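Local coordinates for protein putative trimethylamine methyltransferase (Rhizobium meliloti, PDB 4YYC) that belongs to the trimethylamine methyltransferase family and probably transfers methyl groups, though its own substrate is not established, at residues Val239-Asn245 against Gln268-Ser273; Phe354-Leu360 against Thr386-Ala392. All coordinates share one frame; numbering follows the deposited sequence.

Contact 1. Residues Val239-Asn245 against Gln268-Ser273; sequences VTLNLIN and QACVVS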
loop_
_atom_site.group_PDB
_atom_site.type_symbol
_atom_site.label_atom_id
_atom_site.label_comp_id
_atom_site.label_asym_id
_atom_site.label_seq_id
_atom_site.Cartn_x
_atom_site.Cartn_y
_atom_site.Cartn_z
ATOM N N VAL A 239 5.195 -31.663 2.626
ATOM C CA VAL A 239 6.535 -31.067 2.667
ATOM C C VAL A 239 6.797 -30.190 1.455
ATOM O O VAL A 239 7.831 -29.539 1.389
ATOM C CB VAL A 239 7.663 -32.109 2.805
ATOM C CG1 VAL A 239 7.514 -32.914 4.097
ATOM C CG2 VAL A 239 7.731 -33.043 1.617
ATOM N N THR A 240 5.860 -30.165 0.513
ATOM C CA THR A 240 5.932 -29.310 -0.673
ATOM C C THR A 240 4.571 -28.660 -0.924
ATOM O O THR A 240 3.507 -29.269 -0.668
ATOM C CB THR A 240 6.345 -30.084 -1.941
ATOM O OG1 THR A 240 5.487 -31.219 -2.083
ATOM C CG2 THR A 240 7.743 -30.536 -1.846
ATOM N N LEU A 241 4.626 -27.418 -1.401
ATOM C CA LEU A 241 3.526 -26.790 -2.142
ATOM C C LEU A 241 3.934 -26.752 -3.599
ATOM O O LEU A 241 5.101 -26.507 -3.912
ATOM C CB LEU A 241 3.244 -25.348 -1.657
ATOM C CG LEU A 241 2.130 -25.273 -0.620
ATOM C CD1 LEU A 241 2.452 -26.056 0.646
ATOM C CD2 LEU A 241 1.849 -23.825 -0.225
ATOM N N ASN A 242 2.971 -26.961 -4.496
ATOM C CA ASN A 242 3.257 -27.200 -5.900
ATOM C C ASN A 242 2.326 -26.410 -6.758
ATOM O O ASN A 242 1.123 -26.464 -6.551
ATOM C CB ASN A 242 3.199 -28.697 -6.170
ATOM C CG ASN A 242 4.138 -29.449 -5.266
ATOM O OD1 ASN A 242 5.341 -29.338 -5.456
ATOM N ND2 ASN A 242 3.622 -30.094 -4.225
ATOM N N LEU A 243 2.852 -25.614 -7.675
ATOM C CA LEU A 243 2.034 -24.692 -8.436
ATOM C C LEU A 243 1.310 -25.388 -9.570
ATOM O O LEU A 243 1.939 -25.866 -10.497
ATOM C CB LEU A 243 2.894 -23.550 -8.959
ATOM C CG LEU A 243 2.172 -22.437 -9.693
ATOM C CD1 LEU A 243 1.164 -21.742 -8.829
ATOM C CD2 LEU A 243 3.247 -21.427 -10.118
ATOM N N ILE A 244 -0.017 -25.406 -9.503
ATOM C CA ILE A 244 -0.871 -26.065 -10.498
ATOM C C ILE A 244 -1.691 -24.965 -11.185
ATOM O O ILE A 244 -2.756 -24.556 -10.679
ATOM C CB ILE A 244 -1.783 -27.150 -9.861
ATOM C CG1 ILE A 244 -0.942 -28.170 -9.057
ATOM C CG2 ILE A 244 -2.659 -27.793 -10.951
ATOM C CD1 ILE A 244 0.053 -28.972 -9.883
ATOM N N ASN A 245 -1.182 -24.417 -12.277
ATOM C CA ASN A 245 -1.907 -23.391 -12.976
ATOM C C ASN A 245 -3.052 -23.939 -13.820
ATOM O O ASN A 245 -2.963 -25.049 -14.355
ATOM C CB ASN A 245 -0.991 -22.587 -13.869
ATOM C CG ASN A 245 -0.009 -21.731 -13.088
ATOM O OD1 ASN A 245 1.199 -21.984 -13.127
ATOM N ND2 ASN A 245 -0.499 -20.704 -12.408
ATOM N N GLN A 268 0.812 -34.208 -0.866
ATOM C CA GLN A 268 1.504 -32.944 -1.053
ATOM C C GLN A 268 0.523 -31.906 -1.600
ATOM O O GLN A 268 -0.519 -32.260 -2.142
ATOM C CB GLN A 268 2.688 -33.110 -1.971
ATOM C CG GLN A 268 3.648 -34.183 -1.503
ATOM C CD GLN A 268 4.096 -33.945 -0.098
ATOM O OE1 GLN A 268 4.691 -32.886 0.188
ATOM N NE2 GLN A 268 3.796 -34.887 0.820
ATOM N N ALA A 269 0.816 -30.635 -1.391
ATOM C CA ALA A 269 -0.188 -29.614 -1.627
ATOM C C ALA A 269 -0.132 -29.072 -3.049
ATOM O O ALA A 269 0.946 -28.816 -3.596
ATOM C CB ALA A 269 -0.042 -28.464 -0.630
ATOM N N CYS A 270 -1.309 -28.820 -3.591
ATOM C CA CYS A 270 -1.480 -28.221 -4.896
ATOM C C CYS A 270 -2.001 -26.786 -4.728
ATOM O O CYS A 270 -3.018 -26.588 -4.017
ATOM C CB CYS A 270 -2.499 -29.007 -5.706
ATOM S SG CYS A 270 -1.848 -30.597 -6.266
ATOM N N VAL A 271 -1.315 -25.816 -5.341
ATOM C CA VAL A 271 -1.758 -24.425 -5.322
ATOM C C VAL A 271 -2.475 -24.190 -6.635
ATOM O O VAL A 271 -1.835 -23.914 -7.657
ATOM C CB VAL A 271 -0.568 -23.430 -5.147
ATOM C CG1 VAL A 271 -1.107 -22.002 -4.967
ATOM C CG2 VAL A 271 0.358 -23.865 -4.020
ATOM N N VAL A 272 -3.804 -24.324 -6.636
ATOM C CA VAL A 272 -4.582 -24.275 -7.888
ATOM C C VAL A 272 -4.815 -22.830 -8.286
ATOM O O VAL A 272 -5.569 -22.102 -7.624
ATOM C CB VAL A 272 -5.934 -25.049 -7.750
ATOM C CG1 VAL A 272 -6.758 -24.880 -9.029
ATOM C CG2 VAL A 272 -5.657 -26.499 -7.494
ATOM N N SER A 273 -4.208 -22.410 -9.385
ATOM C CA SER A 273 -4.042 -20.993 -9.652
ATOM C C SER A 273 -4.427 -20.619 -11.082
ATOM O O SER A 273 -3.656 -20.814 -12.030
ATOM C CB SER A 273 -2.563 -20.570 -9.409
ATOM O OG SER A 273 -2.186 -20.830 -8.054
#

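Contact 2. Residues Phe354-Leu360 against Thr386-Ala392; sequences FRTGGSL and TNFVLHA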
loop_
_atom_site.group_PDB
_atom_site.type_symbol
_atom_site.label_atom_id
_atom_site.label_comp_id
_atom_site.label_asym_id
_atom_site.label_seq_id
_atom_site.Cartn_x
_atom_site.Cartn_y
_atom_site.Cartn_z
ATOM N N PHE A 354 -5.519 -19.513 0.901
ATOM C CA PHE A 354 -5.568 -18.602 -0.231
ATOM C C PHE A 354 -4.146 -18.132 -0.594
ATOM O O PHE A 354 -3.356 -17.784 0.278
ATOM C CB PHE A 354 -6.456 -17.401 0.167
ATOM C CG PHE A 354 -6.577 -16.379 -0.888
ATOM C CD1 PHE A 354 -7.105 -16.690 -2.113
ATOM C CD2 PHE A 354 -6.161 -15.088 -0.642
ATOM C CE1 PHE A 354 -7.207 -15.728 -3.114
ATOM C CE2 PHE A 354 -6.246 -14.122 -1.619
ATOM C CZ PHE A 354 -6.798 -14.436 -2.859
ATOM N N ARG A 355 -3.876 -18.088 -1.899
ATOM C CA ARG A 355 -2.637 -17.555 -2.463
ATOM C C ARG A 355 -2.996 -16.511 -3.504
ATOM O O ARG A 355 -3.868 -16.711 -4.332
ATOM C CB ARG A 355 -1.822 -18.669 -3.159
ATOM C CG ARG A 355 -0.646 -18.203 -4.024
ATOM C CD ARG A 355 -1.019 -18.097 -5.488
ATOM N NE ARG A 355 -0.132 -17.227 -6.232
ATOM C CZ ARG A 355 0.164 -17.360 -7.519
ATOM N NH1 ARG A 355 -0.206 -18.410 -8.237
ATOM N NH2 ARG A 355 0.903 -16.429 -8.095
ATOM N N THR A 356 -2.334 -15.364 -3.432
ATOM C CA THR A 356 -2.438 -14.294 -4.429
ATOM C C THR A 356 -1.310 -13.292 -4.150
ATOM O O THR A 356 -0.539 -13.442 -3.228
ATOM C CB THR A 356 -3.805 -13.528 -4.432
ATOM O OG1 THR A 356 -3.963 -12.829 -5.690
ATOM C CG2 THR A 356 -3.907 -12.519 -3.309
ATOM N N GLY A 357 -1.214 -12.299 -5.002
ATOM C CA GLY A 357 -0.385 -11.130 -4.711
ATOM C C GLY A 357 1.091 -11.326 -4.754
ATOM O O GLY A 357 1.620 -12.116 -5.561
ATOM N N GLY A 358 1.760 -10.654 -3.846
ATOM C CA GLY A 358 3.214 -10.577 -3.870
ATOM C C GLY A 358 3.697 -9.188 -4.239
ATOM O O GLY A 358 2.950 -8.225 -4.184
ATOM N N SER A 359 4.996 -9.062 -4.451
ATOM C CA SER A 359 5.644 -7.787 -4.815
ATOM C C SER A 359 5.766 -7.724 -6.339
ATOM O O SER A 359 6.859 -7.918 -6.928
ATOM C CB SER A 359 6.992 -7.661 -4.093
ATOM O OG SER A 359 6.801 -7.615 -2.669
ATOM N N LEU A 360 4.628 -7.540 -7.002
ATOM C CA LEU A 360 4.556 -7.650 -8.469
ATOM C C LEU A 360 4.655 -6.323 -9.167
ATOM O O LEU A 360 4.122 -5.321 -8.657
ATOM C CB LEU A 360 3.173 -8.275 -8.842
ATOM C CG LEU A 360 2.849 -9.657 -8.252
ATOM C CD1 LEU A 360 1.485 -10.132 -8.703
ATOM C CD2 LEU A 360 3.946 -10.670 -8.549
ATOM N N THR A 386 -3.794 -13.003 2.966
ATOM C CA THR A 386 -3.301 -14.039 2.059
ATOM C C THR A 386 -2.490 -15.062 2.871
ATOM O O THR A 386 -1.599 -14.700 3.628
ATOM C CB THR A 386 -2.472 -13.414 0.914
ATOM O OG1 THR A 386 -3.251 -12.424 0.260
ATOM C CG2 THR A 386 -2.037 -14.435 -0.111
ATOM N N ASN A 387 -2.710 -16.359 2.635
ATOM C CA ASN A 387 -2.016 -17.397 3.375
ATOM C C ASN A 387 -0.670 -17.758 2.771
ATOM O O ASN A 387 0.276 -18.012 3.500
ATOM C CB ASN A 387 -2.879 -18.667 3.457
ATOM C CG ASN A 387 -4.161 -18.459 4.234
ATOM O OD1 ASN A 387 -5.243 -18.666 3.701
ATOM N ND2 ASN A 387 -4.047 -18.058 5.480
ATOM N N PHE A 388 -0.558 -17.789 1.449
ATOM C CA PHE A 388 0.666 -18.176 0.787
ATOM C C PHE A 388 0.947 -17.158 -0.288
ATOM O O PHE A 388 0.093 -16.919 -1.140
ATOM C CB PHE A 388 0.563 -19.584 0.206
ATOM C CG PHE A 388 1.750 -19.978 -0.579
ATOM C CD1 PHE A 388 3.006 -19.969 0.011
ATOM C CD2 PHE A 388 1.641 -20.360 -1.923
ATOM C CE1 PHE A 388 4.121 -20.319 -0.706
ATOM C CE2 PHE A 388 2.779 -20.684 -2.665
ATOM C CZ PHE A 388 4.018 -20.662 -2.048
ATOM N N VAL A 389 2.101 -16.531 -0.200
ATOM C CA VAL A 389 2.460 -15.481 -1.108
ATOM C C VAL A 389 3.642 -15.922 -1.948
ATOM O O VAL A 389 4.832 -15.766 -1.574
ATOM C CB VAL A 389 2.794 -14.181 -0.340
ATOM C CG1 VAL A 389 2.985 -13.034 -1.316
ATOM C CG2 VAL A 389 1.740 -13.831 0.695
ATOM N N LEU A 390 3.325 -16.401 -3.140
ATOM C CA LEU A 390 4.336 -16.580 -4.160
ATOM C C LEU A 390 4.757 -15.221 -4.671
ATOM O O LEU A 390 3.975 -14.265 -4.662
ATOM C CB LEU A 390 3.751 -17.426 -5.295
ATOM C CG LEU A 390 4.777 -18.073 -6.242
ATOM C CD1 LEU A 390 5.743 -18.948 -5.480
ATOM C CD2 LEU A 390 3.975 -18.837 -7.308
ATOM N N HIS A 391 6.014 -15.079 -5.097
ATOM C CA HIS A 391 6.511 -13.833 -5.673
ATOM C C HIS A 391 6.567 -12.698 -4.648
ATOM O O HIS A 391 6.403 -11.523 -4.981
ATOM C CB HIS A 391 5.761 -13.323 -6.889
ATOM C CG HIS A 391 5.331 -14.377 -7.866
ATOM N ND1 HIS A 391 6.208 -15.133 -8.606
ATOM C CD2 HIS A 391 4.102 -14.719 -8.288
ATOM C CE1 HIS A 391 5.542 -15.922 -9.413
ATOM N NE2 HIS A 391 4.257 -15.690 -9.251
ATOM N N ALA A 392 6.796 -13.037 -3.392
ATOM C CA ALA A 392 6.882 -11.979 -2.376
ATOM C C ALA A 392 8.084 -11.076 -2.513
ATOM O O ALA A 392 8.044 -9.929 -2.053
ATOM C CB ALA A 392 6.852 -12.616 -0.987
HETATM O O HOH W 1 1.249 -15.095 -4.643
HETATM O O HOH W 2 8.568 -10.018 -6.008
#

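Contact 1. Residues Val239-Asn245 against Gln268-Ser273
Gln-268 folds back at its second torsion (chi2 -55°), and Thr-240 holds OG1 between its own N and carbonyl carbon (chi1 52°), which turns the hydroxyl to the returning amide. Three donors then converge on Gln-268 OE1. Val-239 N, at 2.8 Å from OE1, and Thr-240 OG1, at 2.9 Å from it, each lie in the carbonyl plane on a lone pair; Thr-240 N comes in nearly along the C=O axis. Gln-268 NE2 binds the carbonyls of Asn-237 and His-266, so both ends of the amide are held and its rotation is fixed. With an alanine here, Val-239 N and Thr-240 N would probably lose their buried acceptor, and the Thr-240 hydroxyl the oxygen it donates to. Asn-242 steadies that hydroxyl as well: its ND2 donates in the amide plane to Thr-240 OG1 at 3.1 Å, and also reaches across to Ala-269 O, 3.0 Å from ND2.

Beyond this corner the strands pair in parallel, with Val-271 N pointing almost straight at Asn-242 O (2.8 Å, 175°). Val-271 O accepts from Ile-244 N on one face of its plane and Ser-273 OG on the other. At the far end Asn-245 ND2 donates to Ser-273 O at 3.2 Å and to an unidentified ligand.

The two strands form a beta-alpha-beta unit whose helix 254-265 packs on Ile-244 and Asn-242. Leu-241 and Ala-269, which meet through CD1 and CB at 3.7 Å, face Phe-117 of strand 116-119; strands 208-209 and 313-322 flank the pair.

Contact 2. Residues Phe354-Leu360 against Thr386-Ala392
Arg-355 runs past Phe-388 and Leu-390 to His-391. Its CB lies 3.3 Å from Phe-388 O, and CG, set anti to the backbone N (chi1 168°), packs obliquely on the Phe-388 ring, 3.8 Å from CD2. Phe-388 O is buried with no polar partner; Arg-355 CA offers it a CA-H...O contact. A bend at chi2 (-96°) swings the rest of the chain along the 386-392 backbone. NE donates to a water 3.0 Å away in the guanidinium plane, and that water can in turn donate to Leu-390 O. Leu-390 CD2 lies over one face of the guanidinium, toward its rim. At the tip, NH1 makes a weak bond to Ser-273 OG, while NH2 sits 3.6 Å from His-391 NE2, and both these nitrogens bind the same oxygen of an unidentified ligand.

Before and after Arg-355 along the chain, further bonds tie the segments together. Phe-354 O takes both Asn-387 N and Phe-388 N, and Asn-387 OD1 returns a lone pair to Phe-354 N at 2.9 Å. Further along, Ser-359 N bonds His-391 O and Ser-359 OG bonds Ala-392 O at 2.7 Å. Gly-358 passes so close that a CB would collide with the carbonyl oxygens of Leu-390 and His-391, and its backbone angles themselves call for glycine.

Phe-354 leans on helix 334-350, Ser-359 and Leu-360 on helix 368-383. Arg-355 pairs through its backbone with strand 313-322, and strand 388-389 runs parallel to strand 134-137.

Contact 1 closes before contact 2 opens along the chain, and their centres lie 13 Å apart. Both reach one largely parallel sheet: strand 240-245 pairs with 269-277, then come 313-322 and 354-355, interleaved with helices in a way consistent with the TIM barrel of this family. They also touch directly. Leu-241 CD2 packs on Phe-388 CG at 3.9 Å, Val-271 CG1 meets Arg-355 CB, and Leu-243 CD1 packs against Arg-355 NH1. Asn-245 from contact 1 joins Arg-355 and His-391 from contact 2 around the unknown ligand, probably picked up from the crystallisation liquor, so together the two contacts help line one pocket.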